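Local coordinates for protein tRNA-splicing endonuclease (PDB 2CV8) that probably removes introns from precursor tRNAs, cutting at both splice sites to leave 2',3'-cyclic phosphate and 5'-hydroxyl ends, at residues I84-I89 / V130-E135. Sequence-based numbering, arbitrary orientation.
Sequences IPRFRI and VIALDE
Arg-86 NH2 gives a hydrogen bond to the backbone O of Ala-132, 3.1 Å away, with an N-H...O angle of 152°. The oxygen sits at the edge of the guanidinium, near its plane, while the nitrogen approaches the carbonyl tilted 23° from the carbonyl's own plane. The side chain sets out toward the strand, and a bend at chi3 helps bring NH2 to the carbonyl. The same NH2 makes a salt bridge to Asp-113, whose OD2 also accepts the backbone N-H of Ala-132, so the carboxylate holds the N-H of Ala-132 and the guanidinium its C=O, the two being bridged to each other.

Arg-86 is the N-cap residue of helix 87-99, entered through a type II turn from Ile-84 to Phe-87. In the catalytic C-terminal domain this helix packs on the mixed sheet over strand 128-134, and Ile-89, in its first turn, faces the strand. CD1 of Ile-89 lies 3.6 Å from Ala-132 O and also reaches Leu-133 CA. Its CG2 branch meets CB of Asp-134 at 3.9 Å, the two side chains crossing at about a right angle. Cut back to alanine, Ile-89 would lose both branches, which would probably open a gap beside Ala-132 O and leave CB of Asp-134 without this apolar neighbour. CB of Ala-132 lies 3.7 Å from Ile-89 O and also touches Leu-90 and Val-93 of the same helix. The backbone O of Asp-134 accepts a hydrogen bond from OG of Ser-141 of the second subunit.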
ATOM      1  N   ILE B  84     -22.923  -7.347  -6.113  1.00 47.93           N
ATOM      2  CA  ILE B  84     -21.710  -6.539  -6.049  1.00 46.79           C
ATOM      3  C   ILE B  84     -20.395  -7.265  -5.744  1.00 45.01           C
ATOM      4  O   ILE B  84     -20.257  -7.922  -4.713  1.00 49.22           O
ATOM      5  CB  ILE B  84     -21.898  -5.387  -5.013  1.00 57.89           C
ATOM      6  CG1 ILE B  84     -22.653  -4.214  -5.649  1.00 61.19           C
ATOM      7  CG2 ILE B  84     -20.554  -4.905  -4.495  1.00 63.48           C
ATOM      8  CD1 ILE B  84     -24.082  -4.504  -6.036  1.00 58.02           C
ATOM      9  N   PRO B  85     -19.405  -7.149  -6.645  1.00 45.38           N
ATOM     10  CA  PRO B  85     -18.104  -7.798  -6.435  1.00 43.83           C
ATOM     11  C   PRO B  85     -17.395  -7.120  -5.261  1.00 39.20           C
ATOM     12  O   PRO B  85     -17.394  -5.894  -5.153  1.00 36.13           O
ATOM     13  CB  PRO B  85     -17.368  -7.549  -7.758  1.00 46.53           C
ATOM     14  CG  PRO B  85     -18.472  -7.392  -8.757  1.00 36.43           C
ATOM     15  CD  PRO B  85     -19.488  -6.570  -7.998  1.00 49.31           C
ATOM     16  N   ARG B  86     -16.788  -7.911  -4.389  1.00 31.71           N
ATOM     17  CA  ARG B  86     -16.088  -7.372  -3.220  1.00 38.89           C
ATOM     18  C   ARG B  86     -17.054  -6.743  -2.211  1.00 37.17           C
ATOM     19  O   ARG B  86     -16.653  -5.954  -1.346  1.00 38.69           O
ATOM     20  CB  ARG B  86     -15.042  -6.342  -3.656  1.00 32.10           C
ATOM     21  CG  ARG B  86     -13.947  -6.908  -4.555  1.00 37.21           C
ATOM     22  CD  ARG B  86     -13.182  -5.789  -5.238  1.00 41.49           C
ATOM     23  NE  ARG B  86     -12.602  -4.863  -4.270  1.00 48.40           N
ATOM     24  CZ  ARG B  86     -12.632  -3.537  -4.389  1.00 48.12           C
ATOM     25  NH1 ARG B  86     -13.219  -2.971  -5.441  1.00 34.08           N
ATOM     26  NH2 ARG B  86     -12.077  -2.775  -3.452  1.00 37.59           N
ATOM     27  N   PHE B  87     -18.326  -7.116  -2.309  1.00 26.37           N
ATOM     28  CA  PHE B  87     -19.332  -6.581  -1.415  1.00 19.52           C
ATOM     29  C   PHE B  87     -18.962  -6.731   0.056  1.00 16.62           C
ATOM     30  O   PHE B  87     -19.100  -5.779   0.819  1.00 18.44           O
ATOM     31  CB  PHE B  87     -20.689  -7.245  -1.648  1.00 18.78           C
ATOM     32  CG  PHE B  87     -21.790  -6.675  -0.786  1.00 33.19           C
ATOM     33  CD1 PHE B  87     -22.510  -5.549  -1.198  1.00 26.88           C
ATOM     34  CD2 PHE B  87     -22.057  -7.219   0.476  1.00 35.53           C
ATOM     35  CE1 PHE B  87     -23.472  -4.972  -0.369  1.00 22.15           C
ATOM     36  CE2 PHE B  87     -23.020  -6.648   1.318  1.00 31.46           C
ATOM     37  CZ  PHE B  87     -23.726  -5.521   0.893  1.00 33.91           C
ATOM     38  N   ARG B  88     -18.506  -7.916   0.455  1.00 22.07           N
ATOM     39  CA  ARG B  88     -18.141  -8.151   1.846  1.00 23.79           C
ATOM     40  C   ARG B  88     -17.080  -7.187   2.364  1.00 27.68           C
ATOM     41  O   ARG B  88     -17.266  -6.562   3.416  1.00 29.86           O
ATOM     42  CB  ARG B  88     -17.651  -9.587   2.060  1.00 42.85           C
ATOM     43  CG  ARG B  88     -18.743 -10.639   2.031  1.00 54.27           C
ATOM     44  CD  ARG B  88     -18.308 -11.883   2.796  1.00 55.42           C
ATOM     45  NE  ARG B  88     -19.302 -12.947   2.714  1.00 66.51           N
ATOM     46  CZ  ARG B  88     -19.479 -13.725   1.650  1.00 65.50           C
ATOM     47  NH1 ARG B  88     -18.718 -13.562   0.574  1.00 71.21           N
ATOM     48  NH2 ARG B  88     -20.422 -14.659   1.659  1.00 69.96           N
ATOM     49  N   ILE B  89     -15.974  -7.047   1.641  1.00 16.57           N
ATOM     50  CA  ILE B  89     -14.937  -6.160   2.129  1.00 23.71           C
ATOM     51  C   ILE B  89     -15.341  -4.712   1.991  1.00 27.66           C
ATOM     52  O   ILE B  89     -14.960  -3.884   2.829  1.00 26.67           O
ATOM     53  CB  ILE B  89     -13.584  -6.398   1.426  1.00 24.73           C
ATOM     54  CG1 ILE B  89     -13.688  -6.104  -0.061  1.00 35.00           C
ATOM     55  CG2 ILE B  89     -13.153  -7.823   1.635  1.00 26.03           C
ATOM     56  CD1 ILE B  89     -12.346  -6.131  -0.761  1.00 55.12           C
ATOM     57  N   VAL B 130     -10.036   5.870   0.200  1.00  8.01           N
ATOM     58  CA  VAL B 130      -9.816   4.552   0.767  1.00  2.73           C
ATOM     59  C   VAL B 130     -10.094   3.454  -0.239  1.00 12.98           C
ATOM     60  O   VAL B 130     -11.028   3.535  -1.040  1.00 24.77           O
ATOM     61  CB  VAL B 130     -10.726   4.295   2.024  1.00 21.22           C
ATOM     62  CG1 VAL B 130     -10.384   2.955   2.655  1.00 17.27           C
ATOM     63  CG2 VAL B 130     -10.558   5.405   3.055  1.00  9.73           C
ATOM     64  N   ILE B 131      -9.270   2.419  -0.187  1.00 28.77           N
ATOM     65  CA  ILE B 131      -9.430   1.263  -1.049  1.00 27.81           C
ATOM     66  C   ILE B 131      -9.537   0.063  -0.132  1.00 28.69           C
ATOM     67  O   ILE B 131      -8.593  -0.250   0.593  1.00 22.29           O
ATOM     68  CB  ILE B 131      -8.230   1.098  -1.986  1.00 23.30           C
ATOM     69  CG1 ILE B 131      -8.368   2.079  -3.162  1.00 19.16           C
ATOM     70  CG2 ILE B 131      -8.123  -0.346  -2.437  1.00  2.63           C
ATOM     71  CD1 ILE B 131      -7.167   2.154  -4.045  1.00 13.80           C
ATOM     72  N   ALA B 132     -10.699  -0.587  -0.151  1.00 30.12           N
ATOM     73  CA  ALA B 132     -10.935  -1.753   0.692  1.00 33.07           C
ATOM     74  C   ALA B 132     -10.225  -2.990   0.147  1.00 38.11           C
ATOM     75  O   ALA B 132     -10.187  -3.222  -1.064  1.00 29.19           O
ATOM     76  CB  ALA B 132     -12.427  -2.013   0.811  1.00 21.42           C
ATOM     77  N   LEU B 133      -9.669  -3.785   1.055  1.00 40.55           N
ATOM     78  CA  LEU B 133      -8.955  -4.983   0.668  1.00 32.31           C
ATOM     79  C   LEU B 133      -9.186  -6.151   1.609  1.00 39.34           C
ATOM     80  O   LEU B 133      -9.469  -5.977   2.795  1.00 39.20           O
ATOM     81  CB  LEU B 133      -7.458  -4.681   0.589  1.00 10.51           C
ATOM     82  CG  LEU B 133      -6.794  -5.005  -0.743  1.00 22.19           C
ATOM     83  CD1 LEU B 133      -7.595  -4.408  -1.910  1.00 31.67           C
ATOM     84  CD2 LEU B 133      -5.384  -4.475  -0.719  1.00 20.82           C
ATOM     85  N   ASP B 134      -9.067  -7.346   1.046  1.00 48.15           N
ATOM     86  CA  ASP B 134      -9.223  -8.589   1.777  1.00 41.34           C
ATOM     87  C   ASP B 134      -7.796  -8.897   2.230  1.00 45.09           C
ATOM     88  O   ASP B 134      -6.889  -9.042   1.414  1.00 43.03           O
ATOM     89  CB  ASP B 134      -9.808  -9.629   0.820  1.00 36.69           C
ATOM     90  CG  ASP B 134      -9.697 -11.047   1.329  1.00 45.92           C
ATOM     91  OD1 ASP B 134      -9.546 -11.270   2.554  1.00 42.05           O
ATOM     92  OD2 ASP B 134      -9.775 -11.954   0.475  1.00 61.58           O
ATOM     93  N   GLU B 135      -7.586  -8.883   3.544  1.00 39.23           N
ATOM     94  CA  GLU B 135      -6.258  -9.099   4.109  1.00 43.68           C
ATOM     95  C   GLU B 135      -5.449 -10.187   3.421  1.00 52.87           C
ATOM     96  O   GLU B 135      -4.228 -10.071   3.282  1.00 54.91           O
ATOM     97  CB  GLU B 135      -6.357  -9.407   5.605  1.00 35.53           C
ATOM     98  CG  GLU B 135      -7.103 -10.694   5.939  1.00 60.13           C
ATOM     99  CD  GLU B 135      -7.226 -10.937   7.440  1.00 65.34           C
ATOM    100  OE1 GLU B 135      -7.890 -11.923   7.828  1.00 69.02           O
ATOM    101  OE2 GLU B 135      -6.659 -10.145   8.226  1.00 67.77           O
TER